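Putative exported protein (PDB 2PFZ) binds pyroglutamic acid as an extracytoplasmic solute receptor, probably delivering it to a tripartite ATP-independent periplasmic (TRAP) transporter. Local coordinates at residues I124-V133 with T265-T273. Numbering follows the deposited sequence.
Sequences IFANRDIKQV and TAELKSGLT
Thr265 OG1 is held by two bonds: it donates to Lys131 O at 2.7 Å and accepts from Leu268 N at 2.8 Å. The second is the N-cap bond of helix 266-287, with an N-H...O angle of 159°. A chi1 of 67° sets OG1 between the backbone N and the carbonyl carbon, within reach of both partners. The hydroxyl lies 31° out of the Lys131 carbonyl plane, while the Thr265 methyl CG2 rests against Lys131 CG at 4.0 Å. Two waters extend the polar seam: one donates to Ile130 O and accepts from Thr265 N, the other accepts from Val133 N and donates to Glu267 O. Beneath it, Leu268 has CG anti to the backbone N, which carries CD1 to Ile130 CG2 at 3.8 Å; Ile124 CD1 from strand 123-126 approaches the same methyl more loosely. Val133 CG2 lies against the backbone of Gly271, 3.6 Å from Gly271 C, and meets Leu272 CD2 at 3.7 Å. The absence of a side chain at Gly271 lets the valine methyl come this close. Val155 of helix 146-155 touches both Val133 and Leu272. On the loop side, Asp135 OD2 accepts from the backbone N of Lys131 and Gln132. The cap hydroxyl thus ties the helix's first turn to the loop leaving a central strand of the six-stranded sheet, with apolar packing beside the polar seam.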
loop_
_atom_site.group_PDB
_atom_site.type_symbol
_atom_site.label_atom_id
_atom_site.label_comp_id
_atom_site.label_asym_id
_atom_site.label_seq_id
_atom_site.Cartn_x
_atom_site.Cartn_y
_atom_site.Cartn_z
ATOM N N ILE A 124 -8.900 11.350 -3.370
ATOM C CA ILE A 124 -10.240 11.093 -2.852
ATOM C C ILE A 124 -11.166 10.904 -4.002
ATOM O O ILE A 124 -11.333 11.822 -4.825
ATOM C CB ILE A 124 -10.806 12.283 -2.034
ATOM C CG1 ILE A 124 -9.760 12.821 -1.049
ATOM C CG2 ILE A 124 -12.090 11.835 -1.293
ATOM C CD1 ILE A 124 -10.090 14.251 -0.516
ATOM N N PHE A 125 -11.770 9.719 -4.060
ATOM C CA PHE A 125 -12.846 9.412 -5.006
ATOM C C PHE A 125 -14.165 9.836 -4.364
ATOM O O PHE A 125 -14.510 9.337 -3.301
ATOM C CB PHE A 125 -12.917 7.909 -5.297
ATOM C CG PHE A 125 -11.754 7.385 -6.112
ATOM C CD1 PHE A 125 -11.773 7.461 -7.518
ATOM C CD2 PHE A 125 -10.644 6.825 -5.476
ATOM C CE1 PHE A 125 -10.691 6.963 -8.294
ATOM C CE2 PHE A 125 -9.547 6.319 -6.236
ATOM C CZ PHE A 125 -9.571 6.400 -7.638
ATOM N N ALA A 126 -14.878 10.777 -4.990
ATOM C CA ALA A 126 -16.179 11.197 -4.472
ATOM C C ALA A 126 -17.136 11.684 -5.574
ATOM O O ALA A 126 -16.740 11.936 -6.714
ATOM C CB ALA A 126 -15.999 12.280 -3.392
ATOM N N ASN A 127 -18.404 11.812 -5.210
ATOM C CA ASN A 127 -19.376 12.424 -6.093
ATOM C C ASN A 127 -19.633 13.868 -5.710
ATOM O O ASN A 127 -20.209 14.622 -6.498
ATOM C CB ASN A 127 -20.660 11.595 -6.115
ATOM C CG ASN A 127 -20.513 10.351 -6.953
ATOM O OD1 ASN A 127 -19.993 10.410 -8.066
ATOM N ND2 ASN A 127 -20.944 9.219 -6.425
ATOM N N ARG A 128 -19.172 14.225 -4.509
ATOM C CA ARG A 128 -19.312 15.542 -3.893
ATOM C C ARG A 128 -18.263 16.540 -4.326
ATOM O O ARG A 128 -17.129 16.173 -4.663
ATOM C CB ARG A 128 -19.097 15.431 -2.379
ATOM C CG ARG A 128 -20.272 15.047 -1.594
ATOM C CD ARG A 128 -19.892 15.108 -0.137
ATOM N NE ARG A 128 -20.906 14.439 0.662
ATOM C CZ ARG A 128 -21.013 14.528 1.973
ATOM N NH1 ARG A 128 -20.145 15.239 2.679
ATOM N NH2 ARG A 128 -21.990 13.875 2.576
ATOM N N ASP A 129 -18.630 17.815 -4.235
ATOM C CA ASP A 129 -17.654 18.885 -4.348
ATOM C C ASP A 129 -16.906 19.037 -3.029
ATOM O O ASP A 129 -17.521 19.248 -1.981
ATOM C CB ASP A 129 -18.332 20.180 -4.792
ATOM C CG ASP A 129 -18.541 20.223 -6.288
ATOM O OD1 ASP A 129 -17.912 21.071 -6.942
ATOM O OD2 ASP A 129 -19.309 19.395 -6.828
ATOM N N ILE A 130 -15.583 18.885 -3.077
ATOM C CA ILE A 130 -14.771 18.955 -1.873
ATOM C C ILE A 130 -13.725 20.025 -2.068
ATOM O O ILE A 130 -12.745 19.820 -2.788
ATOM C CB ILE A 130 -14.082 17.599 -1.544
ATOM C CG1 ILE A 130 -15.104 16.441 -1.522
ATOM C CG2 ILE A 130 -13.305 17.706 -0.227
ATOM C CD1 ILE A 130 -14.485 15.046 -1.173
ATOM N N LYS A 131 -13.957 21.181 -1.445
ATOM C CA LYS A 131 -13.035 22.300 -1.539
ATOM C C LYS A 131 -12.367 22.539 -0.190
ATOM O O LYS A 131 -11.391 23.281 -0.092
ATOM C CB LYS A 131 -13.773 23.536 -2.066
ATOM C CG LYS A 131 -13.967 23.484 -3.591
ATOM C CD LYS A 131 -15.096 24.396 -4.110
ATOM C CE LYS A 131 -16.469 23.689 -4.124
ATOM N NZ LYS A 131 -16.484 22.380 -4.884
ATOM N N GLN A 132 -12.891 21.877 0.840
ATOM C CA GLN A 132 -12.344 21.939 2.201
ATOM C C GLN A 132 -12.713 20.669 2.970
ATOM O O GLN A 132 -13.632 19.950 2.589
ATOM C CB GLN A 132 -12.882 23.173 2.937
ATOM C CG GLN A 132 -14.387 23.183 3.006
ATOM C CD GLN A 132 -14.969 24.502 3.463
ATOM O OE1 GLN A 132 -14.531 25.088 4.450
ATOM N NE2 GLN A 132 -15.985 24.965 2.751
ATOM N N VAL A 133 -12.008 20.404 4.062
ATOM C CA VAL A 133 -12.245 19.173 4.823
ATOM C C VAL A 133 -13.703 18.997 5.236
ATOM O O VAL A 133 -14.240 17.891 5.136
ATOM C CB VAL A 133 -11.274 19.018 6.019
ATOM C CG1 VAL A 133 -11.822 18.055 7.061
ATOM C CG2 VAL A 133 -9.937 18.518 5.511
ATOM N N THR A 265 -7.784 22.184 -3.826
ATOM C CA THR A 265 -7.589 23.574 -3.399
ATOM C C THR A 265 -6.542 23.620 -2.286
ATOM O O THR A 265 -6.336 22.630 -1.588
ATOM C CB THR A 265 -8.858 24.211 -2.806
ATOM O OG1 THR A 265 -9.195 23.564 -1.563
ATOM C CG2 THR A 265 -10.037 24.171 -3.791
ATOM N N ALA A 266 -5.886 24.764 -2.126
ATOM C CA ALA A 266 -4.921 24.952 -1.053
ATOM C C ALA A 266 -5.600 24.734 0.285
ATOM O O ALA A 266 -4.974 24.245 1.229
ATOM C CB ALA A 266 -4.329 26.354 -1.105
ATOM N N GLU A 267 -6.870 25.130 0.365
ATOM C CA GLU A 267 -7.683 24.958 1.579
ATOM C C GLU A 267 -7.894 23.487 1.928
ATOM O O GLU A 267 -7.791 23.112 3.084
ATOM C CB GLU A 267 -9.050 25.644 1.435
ATOM C CG GLU A 267 -8.981 27.109 1.007
ATOM C CD GLU A 267 -9.125 27.294 -0.510
ATOM O OE1 GLU A 267 -10.268 27.546 -0.986
ATOM O OE2 GLU A 267 -8.100 27.185 -1.225
ATOM N N LEU A 268 -8.205 22.666 0.931
ATOM C CA LEU A 268 -8.381 21.232 1.187
ATOM C C LEU A 268 -7.063 20.626 1.668
ATOM O O LEU A 268 -7.032 19.878 2.655
ATOM C CB LEU A 268 -8.863 20.504 -0.068
ATOM C CG LEU A 268 -9.167 19.004 0.036
ATOM C CD1 LEU A 268 -9.697 18.536 -1.263
ATOM C CD2 LEU A 268 -7.918 18.237 0.299
ATOM N N LYS A 269 -5.978 20.952 0.982
ATOM C CA LYS A 269 -4.660 20.474 1.407
ATOM C C LYS A 269 -4.291 20.963 2.813
ATOM O O LYS A 269 -3.733 20.208 3.613
ATOM C CB LYS A 269 -3.572 20.897 0.416
ATOM C CG LYS A 269 -3.649 20.243 -0.959
ATOM C CD LYS A 269 -2.421 20.678 -1.824
ATOM C CE LYS A 269 -2.547 22.122 -2.322
ATOM N NZ LYS A 269 -1.251 22.714 -2.818
ATOM N N SER A 270 -4.584 22.226 3.131
ATOM C CA SER A 270 -4.243 22.710 4.476
ATOM C C SER A 270 -5.032 21.998 5.578
ATOM O O SER A 270 -4.462 21.689 6.630
ATOM C CB SER A 270 -4.359 24.234 4.618
ATOM O OG SER A 270 -5.530 24.710 4.001
ATOM N N GLY A 271 -6.326 21.760 5.335
ATOM C CA GLY A 271 -7.184 21.022 6.271
ATOM C C GLY A 271 -6.697 19.593 6.509
ATOM O O GLY A 271 -6.647 19.112 7.654
ATOM N N LEU A 272 -6.326 18.918 5.430
ATOM C CA LEU A 272 -5.825 17.546 5.537
ATOM C C LEU A 272 -4.440 17.512 6.151
ATOM O O LEU A 272 -4.070 16.538 6.814
ATOM C CB LEU A 272 -5.837 16.861 4.173
ATOM C CG LEU A 272 -7.228 16.538 3.598
ATOM C CD1 LEU A 272 -7.100 15.969 2.215
ATOM C CD2 LEU A 272 -8.011 15.567 4.480
ATOM N N THR A 273 -3.671 18.585 5.948
ATOM C CA THR A 273 -2.376 18.737 6.619
ATOM C C THR A 273 -2.574 18.801 8.133
ATOM O O THR A 273 -1.847 18.140 8.905
ATOM C CB THR A 273 -1.615 19.983 6.084
ATOM O OG1 THR A 273 -1.236 19.742 4.720
ATOM C CG2 THR A 273 -0.323 20.282 6.912
HETATM O O HOH W 1 -10.444 20.593 -4.063
HETATM O O HOH W 2 -9.820 22.152 4.842
#